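Local coordinates for glycerol dehydrogenase (Schizosaccharomyces pombe, PDB 1TA9), which probably oxidises glycerol to dihydroxyacetone with NAD(+), as a zinc-dependent member of the iron-containing alcohol dehydrogenase family used in glycerol assimilation, at residues 237-242 / 313-318; 317-322 / 394-399. One frame throughout, in Å; residues are numbered along the deposited sequence.

From helix 223-245, the chain passes through helices 258-284 and 289-307 and returns at 313-318, where contact 1 closes a 70-residue excursion that contains no strand. Helix 313-322 then runs straight into contact 2: I317 and H318 belong to both. A further 71 residues, again without a strand, bring the chain to 394-399, in the loop between helices 381-391 and 407-428. The two closures thus follow one another, neither nested nor crossed, with helix 313-322 as the shared middle member. Their centres lie about 10 Å apart, and they meet where E396 OE1 packs at 3.2 Å from A316 CA.

Contact 1. Residues 237-242 / 313-318; sequences WVETES and AAHAIH. With ZN (zinc ion), chain I.
E239 and H315 form a buried histidine-carboxylate contact in the helical part of the fold, where helix 223-245 passes the first turn of helix 313-322 beside the zinc site. The local axes approach to 9.9 Å, and the gap is bridged mainly by one glutamate, whose chain runs extended beyond CG and carries the carboxylate to the neighbouring helix. OE1 of E239 takes the backbone N of H315 at 3.1 Å in a nearly straight bond (170°), met from above the carboxylate plane, and it also accepts the amide of A312. OE2 of E239 turns its syn lone pair to ND1 of H315, 2.5 Å away; this bond is more bent (138°), the oxygen lying at the ring edge but tilted somewhat out of its plane. Carboxylate and imidazole planes are only 14° apart. CB of A314 lies over one face of the carboxylate, 3.3 Å from CD of E239, on the side from which the backbone N of H315 approaches. S235 supplies a second hydrogen bond to OE2 of E239.

The other ring nitrogen is the metal ligand: NE2 of H315 binds the zinc ion at 2.2 Å, and D232 and H333 contribute further ligand atoms. Replacing E239 by an alanine would probably leave ND1 and the backbone N of H315 without their acceptor and the ring freer to turn about its bond to CB. The carboxylate lies where amides at the start of helix 313-322 point outward, a position likely to favour its negative charge. E239 is therefore a second-shell residue: by gripping ND1 and the backbone N of H315 together, it probably helps hold the ring at the rotation that turns NE2 to the metal.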
ATOM      1  N   TRP B 237      -7.211 -25.673   7.836  1.00 11.57           N
ATOM      2  CA  TRP B 237      -7.151 -24.781   6.689  1.00 11.99           C
ATOM      3  C   TRP B 237      -6.210 -25.331   5.621  1.00 11.78           C
ATOM      4  O   TRP B 237      -6.534 -25.312   4.434  1.00 11.73           O
ATOM      5  CB  TRP B 237      -6.687 -23.382   7.112  1.00 12.31           C
ATOM      6  CG  TRP B 237      -6.628 -22.405   5.974  1.00 13.01           C
ATOM      7  CD1 TRP B 237      -7.681 -21.760   5.385  1.00 13.01           C
ATOM      8  CD2 TRP B 237      -5.455 -21.982   5.273  1.00 13.41           C
ATOM      9  NE1 TRP B 237      -7.232 -20.961   4.359  1.00 13.35           N
ATOM     10  CE2 TRP B 237      -5.869 -21.078   4.269  1.00 13.61           C
ATOM     11  CE3 TRP B 237      -4.091 -22.281   5.394  1.00 13.92           C
ATOM     12  CZ2 TRP B 237      -4.965 -20.467   3.391  1.00 14.19           C
ATOM     13  CZ3 TRP B 237      -3.190 -21.672   4.517  1.00 14.51           C
ATOM     14  CH2 TRP B 237      -3.635 -20.776   3.529  1.00 14.38           C
ATOM     15  N   VAL B 238      -5.049 -25.827   6.038  1.00 11.96           N
ATOM     16  CA  VAL B 238      -4.087 -26.364   5.086  1.00 11.97           C
ATOM     17  C   VAL B 238      -4.657 -27.529   4.286  1.00 12.26           C
ATOM     18  O   VAL B 238      -4.602 -27.531   3.057  1.00 12.02           O
ATOM     19  CB  VAL B 238      -2.794 -26.845   5.784  1.00 12.27           C
ATOM     20  CG1 VAL B 238      -1.915 -27.592   4.780  1.00 12.11           C
ATOM     21  CG2 VAL B 238      -2.036 -25.650   6.366  1.00 11.92           C
ATOM     22  N   GLU B 239      -5.216 -28.518   4.979  1.00 12.13           N
ATOM     23  CA  GLU B 239      -5.755 -29.682   4.287  1.00 12.65           C
ATOM     24  C   GLU B 239      -6.991 -29.367   3.458  1.00 12.53           C
ATOM     25  O   GLU B 239      -7.066 -29.752   2.289  1.00 12.63           O
ATOM     26  CB  GLU B 239      -6.049 -30.811   5.285  1.00 13.01           C
ATOM     27  CG  GLU B 239      -4.798 -31.306   6.005  1.00 14.01           C
ATOM     28  CD  GLU B 239      -5.041 -32.546   6.848  1.00 14.77           C
ATOM     29  OE1 GLU B 239      -4.994 -33.670   6.299  1.00 14.92           O
ATOM     30  OE2 GLU B 239      -5.287 -32.391   8.062  1.00 15.42           O
ATOM     31  N   THR B 240      -7.952 -28.658   4.041  1.00 12.40           N
ATOM     32  CA  THR B 240      -9.163 -28.314   3.304  1.00 12.31           C
ATOM     33  C   THR B 240      -8.869 -27.481   2.060  1.00 12.43           C
ATOM     34  O   THR B 240      -9.463 -27.709   1.003  1.00 12.24           O
ATOM     35  CB  THR B 240     -10.181 -27.597   4.215  1.00 12.39           C
ATOM     36  OG1 THR B 240     -10.870 -28.582   4.995  1.00 12.57           O
ATOM     37  CG2 THR B 240     -11.201 -26.800   3.394  1.00 12.27           C
ATOM     38  N   GLU B 241      -7.955 -26.521   2.161  1.00 12.54           N
ATOM     39  CA  GLU B 241      -7.617 -25.723   0.981  1.00 12.86           C
ATOM     40  C   GLU B 241      -7.048 -26.645  -0.103  1.00 13.24           C
ATOM     41  O   GLU B 241      -7.317 -26.464  -1.285  1.00 13.10           O
ATOM     42  CB  GLU B 241      -6.597 -24.635   1.329  1.00 12.86           C
ATOM     43  CG  GLU B 241      -7.207 -23.408   1.993  1.00 12.95           C
ATOM     44  CD  GLU B 241      -8.106 -22.628   1.046  1.00 13.01           C
ATOM     45  OE1 GLU B 241      -9.295 -22.449   1.361  1.00 13.08           O
ATOM     46  OE2 GLU B 241      -7.621 -22.189  -0.017  1.00 13.28           O
ATOM     47  N   SER B 242      -6.267 -27.638   0.314  1.00 13.64           N
ATOM     48  CA  SER B 242      -5.660 -28.593  -0.614  1.00 14.48           C
ATOM     49  C   SER B 242      -6.711 -29.461  -1.309  1.00 14.41           C
ATOM     50  O   SER B 242      -6.595 -29.757  -2.498  1.00 14.67           O
ATOM     51  CB  SER B 242      -4.666 -29.492   0.133  1.00 15.29           C
ATOM     52  OG  SER B 242      -4.114 -30.464  -0.740  1.00 17.74           O
ATOM     53  N   ALA B 313      -2.726 -34.648   3.118  1.00 13.46           N
ATOM     54  CA  ALA B 313      -1.479 -35.287   3.519  1.00 13.58           C
ATOM     55  C   ALA B 313      -1.210 -35.269   5.021  1.00 13.74           C
ATOM     56  O   ALA B 313      -0.776 -36.274   5.583  1.00 13.79           O
ATOM     57  CB  ALA B 313      -0.307 -34.654   2.781  1.00 13.50           C
ATOM     58  N   ALA B 314      -1.463 -34.136   5.668  1.00 13.92           N
ATOM     59  CA  ALA B 314      -1.202 -34.001   7.100  1.00 14.28           C
ATOM     60  C   ALA B 314      -1.695 -35.183   7.933  1.00 14.61           C
ATOM     61  O   ALA B 314      -0.914 -35.818   8.641  1.00 14.47           O
ATOM     62  CB  ALA B 314      -1.812 -32.705   7.626  1.00 14.55           C
ATOM     63  N   HIS B 315      -2.985 -35.484   7.852  1.00 14.74           N
ATOM     64  CA  HIS B 315      -3.519 -36.595   8.634  1.00 15.16           C
ATOM     65  C   HIS B 315      -3.048 -37.960   8.158  1.00 15.23           C
ATOM     66  O   HIS B 315      -2.883 -38.878   8.959  1.00 15.15           O
ATOM     67  CB  HIS B 315      -5.044 -36.528   8.682  1.00 15.16           C
ATOM     68  CG  HIS B 315      -5.552 -35.631   9.766  1.00 15.69           C
ATOM     69  ND1 HIS B 315      -5.365 -34.266   9.746  1.00 15.62           N
ATOM     70  CD2 HIS B 315      -6.151 -35.914  10.945  1.00 15.58           C
ATOM     71  CE1 HIS B 315      -5.823 -33.745  10.870  1.00 15.94           C
ATOM     72  NE2 HIS B 315      -6.305 -34.724  11.615  1.00 15.98           N
ATOM     73  N   ALA B 316      -2.820 -38.098   6.858  1.00 15.48           N
ATOM     74  CA  ALA B 316      -2.332 -39.364   6.326  1.00 15.72           C
ATOM     75  C   ALA B 316      -0.944 -39.610   6.925  1.00 16.09           C
ATOM     76  O   ALA B 316      -0.592 -40.737   7.284  1.00 15.70           O
ATOM     77  CB  ALA B 316      -2.254 -39.296   4.806  1.00 15.59           C
ATOM     78  N   ILE B 317      -0.163 -38.540   7.038  1.00 16.56           N
ATOM     79  CA  ILE B 317       1.177 -38.629   7.605  1.00 17.28           C
ATOM     80  C   ILE B 317       1.084 -38.961   9.090  1.00 17.66           C
ATOM     81  O   ILE B 317       1.895 -39.727   9.614  1.00 17.58           O
ATOM     82  CB  ILE B 317       1.948 -37.311   7.393  1.00 17.70           C
ATOM     83  CG1 ILE B 317       2.147 -37.089   5.892  1.00 18.10           C
ATOM     84  CG2 ILE B 317       3.294 -37.362   8.107  1.00 17.69           C
ATOM     85  CD1 ILE B 317       2.641 -35.718   5.527  1.00 18.64           C
ATOM     86  N   HIS B 318       0.090 -38.387   9.764  1.00 18.07           N
ATOM     87  CA  HIS B 318      -0.119 -38.664  11.180  1.00 18.81           C
ATOM     88  C   HIS B 318      -0.365 -40.162  11.359  1.00 19.19           C
ATOM     89  O   HIS B 318       0.183 -40.784  12.271  1.00 19.29           O
ATOM     90  CB  HIS B 318      -1.317 -37.868  11.712  1.00 19.01           C
ATOM     91  CG  HIS B 318      -1.977 -38.488  12.908  1.00 19.58           C
ATOM     92  ND1 HIS B 318      -2.818 -39.576  12.812  1.00 19.92           N
ATOM     93  CD2 HIS B 318      -1.915 -38.178  14.226  1.00 19.88           C
ATOM     94  CE1 HIS B 318      -3.247 -39.909  14.016  1.00 19.93           C
ATOM     95  NE2 HIS B 318      -2.714 -39.076  14.892  1.00 20.03           N
TER
HETATM   96 ZN    ZN I1501      -7.297 -34.533  13.565  1.00 34.17          ZN

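Contact 2. Residues 317-322 / 394-399; sequences IHNGMT and PDESIH
N319 and E396 meet through an amide-carboxylate hydrogen bond that joins helix 313-322 to the loop following helix 381-391, within the helical domain of the iron-containing alcohol dehydrogenase fold. The two flat groups are turned 43° against each other, neither stacked nor coplanar; the contact runs from an amide nitrogen to one oxygen. ND2 of N319 points at OE2 of E396 at 2.9 Å, with 157° at the hydrogen, and the oxygen lies close to the amide plane. E396 receives it on the syn lone pair of OE2, which also lies alongside the base of the asparagine, 3.3 Å from CB of N319.

The glutamate reaches this position with a bent chain: CD is folded back at chi2 (-60°), which brings the carboxylate round toward the helix. N319 is held from its other end as well. ND1 of H318 donates to OD1 of N319 at 2.9 Å; the oxygen lies in the imidazole plane, whereas the donor stands above the amide carbonyl plane. With OD1 accepting and ND2 donating, the flip state of the amide is defined. The H318 ring in turn packs edge-to-face with that of H333, a zinc ligand, so the hydrogen-bonded row E396-N319-H318 ends in ring packing against the metal site. F198, on strand 198-203, touches both N319 and E396, and ND2 of N319 also makes a weak hydrogen bond to the hydroxyl of Y201.

Elsewhere in the loop, I398 packs on A313 and A316 of the same helix. The second carboxylate oxygen turns back to its own loop at the entry to the 3-10 segment 397-399: OE1 of E396 accepts the backbone N of S397 at 3.2 Å, on its anti side and somewhat out of the carboxylate plane.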
ATOM      1  N   ILE B 317      -0.163 -38.540   7.038  1.00 16.56           N
ATOM      2  CA  ILE B 317       1.177 -38.629   7.605  1.00 17.28           C
ATOM      3  C   ILE B 317       1.084 -38.961   9.090  1.00 17.66           C
ATOM      4  O   ILE B 317       1.895 -39.727   9.614  1.00 17.58           O
ATOM      5  CB  ILE B 317       1.948 -37.311   7.393  1.00 17.70           C
ATOM      6  CG1 ILE B 317       2.147 -37.089   5.892  1.00 18.10           C
ATOM      7  CG2 ILE B 317       3.294 -37.362   8.107  1.00 17.69           C
ATOM      8  CD1 ILE B 317       2.641 -35.718   5.527  1.00 18.64           C
ATOM      9  N   HIS B 318       0.090 -38.387   9.764  1.00 18.07           N
ATOM     10  CA  HIS B 318      -0.119 -38.664  11.180  1.00 18.81           C
ATOM     11  C   HIS B 318      -0.365 -40.162  11.359  1.00 19.19           C
ATOM     12  O   HIS B 318       0.183 -40.784  12.271  1.00 19.29           O
ATOM     13  CB  HIS B 318      -1.317 -37.868  11.712  1.00 19.01           C
ATOM     14  CG  HIS B 318      -1.977 -38.488  12.908  1.00 19.58           C
ATOM     15  ND1 HIS B 318      -2.818 -39.576  12.812  1.00 19.92           N
ATOM     16  CD2 HIS B 318      -1.915 -38.178  14.226  1.00 19.88           C
ATOM     17  CE1 HIS B 318      -3.247 -39.909  14.016  1.00 19.93           C
ATOM     18  NE2 HIS B 318      -2.714 -39.076  14.892  1.00 20.03           N
ATOM     19  N   ASN B 319      -1.180 -40.737  10.478  1.00 19.61           N
ATOM     20  CA  ASN B 319      -1.489 -42.162  10.550  1.00 20.26           C
ATOM     21  C   ASN B 319      -0.259 -43.013  10.246  1.00 20.83           C
ATOM     22  O   ASN B 319      -0.064 -44.069  10.849  1.00 20.64           O
ATOM     23  CB  ASN B 319      -2.621 -42.516   9.581  1.00 20.24           C
ATOM     24  CG  ASN B 319      -3.926 -41.832   9.940  1.00 20.37           C
ATOM     25  OD1 ASN B 319      -4.168 -41.511  11.102  1.00 20.45           O
ATOM     26  ND2 ASN B 319      -4.781 -41.626   8.947  1.00 20.16           N
ATOM     27  N   GLY B 320       0.570 -42.552   9.315  1.00 21.45           N
ATOM     28  CA  GLY B 320       1.773 -43.294   8.980  1.00 22.56           C
ATOM     29  C   GLY B 320       2.757 -43.300  10.139  1.00 23.46           C
ATOM     30  O   GLY B 320       3.400 -44.314  10.414  1.00 23.23           O
ATOM     31  N   MET B 321       2.868 -42.160  10.820  1.00 24.52           N
ATOM     32  CA  MET B 321       3.775 -42.005  11.959  1.00 25.76           C
ATOM     33  C   MET B 321       3.487 -42.989  13.082  1.00 26.05           C
ATOM     34  O   MET B 321       4.404 -43.495  13.727  1.00 25.99           O
ATOM     35  CB  MET B 321       3.676 -40.592  12.536  1.00 26.75           C
ATOM     36  CG  MET B 321       4.260 -39.488  11.680  1.00 28.29           C
ATOM     37  SD  MET B 321       4.003 -37.878  12.477  1.00 30.02           S
ATOM     38  CE  MET B 321       2.733 -37.176  11.440  1.00 29.73           C
ATOM     39  N   THR B 322       2.208 -43.241  13.330  1.00 26.39           N
ATOM     40  CA  THR B 322       1.820 -44.153  14.394  1.00 26.87           C
ATOM     41  C   THR B 322       2.458 -45.518  14.179  1.00 26.81           C
ATOM     42  O   THR B 322       2.670 -46.268  15.131  1.00 27.17           O
ATOM     43  CB  THR B 322       0.294 -44.315  14.455  1.00 27.04           C
ATOM     44  OG1 THR B 322      -0.154 -45.062  13.317  1.00 28.08           O
ATOM     45  CG2 THR B 322      -0.384 -42.950  14.455  1.00 27.40           C
ATOM     46  N   PRO B 394      -4.127 -46.941  -0.243  1.00 22.06           N
ATOM     47  CA  PRO B 394      -5.295 -46.564  -1.048  1.00 22.33           C
ATOM     48  C   PRO B 394      -6.403 -45.761  -0.364  1.00 22.53           C
ATOM     49  O   PRO B 394      -6.960 -44.842  -0.967  1.00 22.71           O
ATOM     50  CB  PRO B 394      -5.788 -47.908  -1.597  1.00 22.57           C
ATOM     51  CG  PRO B 394      -5.284 -48.907  -0.602  1.00 22.46           C
ATOM     52  CD  PRO B 394      -3.904 -48.395  -0.307  1.00 22.38           C
ATOM     53  N   ASP B 395      -6.719 -46.087   0.884  1.00 22.61           N
ATOM     54  CA  ASP B 395      -7.780 -45.380   1.596  1.00 22.78           C
ATOM     55  C   ASP B 395      -7.376 -44.051   2.239  1.00 22.01           C
ATOM     56  O   ASP B 395      -8.232 -43.328   2.749  1.00 22.07           O
ATOM     57  CB  ASP B 395      -8.377 -46.280   2.682  1.00 23.93           C
ATOM     58  CG  ASP B 395      -8.910 -47.586   2.130  1.00 25.07           C
ATOM     59  OD1 ASP B 395      -9.712 -47.549   1.168  1.00 25.63           O
ATOM     60  OD2 ASP B 395      -8.530 -48.651   2.667  1.00 25.99           O
ATOM     61  N   GLU B 396      -6.087 -43.726   2.213  1.00 20.93           N
ATOM     62  CA  GLU B 396      -5.609 -42.490   2.832  1.00 19.73           C
ATOM     63  C   GLU B 396      -6.049 -41.190   2.171  1.00 18.76           C
ATOM     64  O   GLU B 396      -6.208 -41.108   0.950  1.00 18.30           O
ATOM     65  CB  GLU B 396      -4.085 -42.514   2.958  1.00 19.85           C
ATOM     66  CG  GLU B 396      -3.591 -43.197   4.229  1.00 20.11           C
ATOM     67  CD  GLU B 396      -4.094 -42.524   5.501  1.00 20.54           C
ATOM     68  OE1 GLU B 396      -4.622 -41.393   5.421  1.00 20.47           O
ATOM     69  OE2 GLU B 396      -3.952 -43.121   6.591  1.00 20.70           O
ATOM     70  N   SER B 397      -6.227 -40.167   3.000  1.00 17.75           N
ATOM     71  CA  SER B 397      -6.671 -38.858   2.539  1.00 16.99           C
ATOM     72  C   SER B 397      -5.663 -38.113   1.667  1.00 16.57           C
ATOM     73  O   SER B 397      -6.020 -37.144   1.000  1.00 16.25           O
ATOM     74  CB  SER B 397      -7.049 -37.985   3.741  1.00 16.84           C
ATOM     75  OG  SER B 397      -5.954 -37.831   4.628  1.00 16.69           O
ATOM     76  N   ILE B 398      -4.409 -38.556   1.665  1.00 15.92           N
ATOM     77  CA  ILE B 398      -3.397 -37.875   0.863  1.00 15.50           C
ATOM     78  C   ILE B 398      -3.741 -37.935  -0.631  1.00 15.40           C
ATOM     79  O   ILE B 398      -3.317 -37.082  -1.409  1.00 15.17           O
ATOM     80  CB  ILE B 398      -1.986 -38.475   1.115  1.00 15.51           C
ATOM     81  CG1 ILE B 398      -0.922 -37.596   0.457  1.00 15.58           C
ATOM     82  CG2 ILE B 398      -1.902 -39.900   0.567  1.00 15.46           C
ATOM     83  CD1 ILE B 398       0.487 -37.922   0.899  1.00 15.44           C
ATOM     84  N   HIS B 399      -4.536 -38.924  -1.023  1.00 15.16           N
ATOM     85  CA  HIS B 399      -4.913 -39.071  -2.423  1.00 15.32           C
ATOM     86  C   HIS B 399      -5.895 -38.007  -2.911  1.00 15.17           C
ATOM     87  O   HIS B 399      -6.218 -37.959  -4.099  1.00 15.21           O
ATOM     88  CB  HIS B 399      -5.470 -40.475  -2.654  1.00 15.79           C
ATOM     89  CG  HIS B 399      -4.494 -41.556  -2.312  1.00 16.36           C
ATOM     90  ND1 HIS B 399      -3.301 -41.716  -2.982  1.00 16.87           N
ATOM     91  CD2 HIS B 399      -4.503 -42.488  -1.330  1.00 16.65           C
ATOM     92  CE1 HIS B 399      -2.616 -42.699  -2.427  1.00 16.84           C
ATOM     93  NE2 HIS B 399      -3.323 -43.183  -1.421  1.00 16.80           N
TER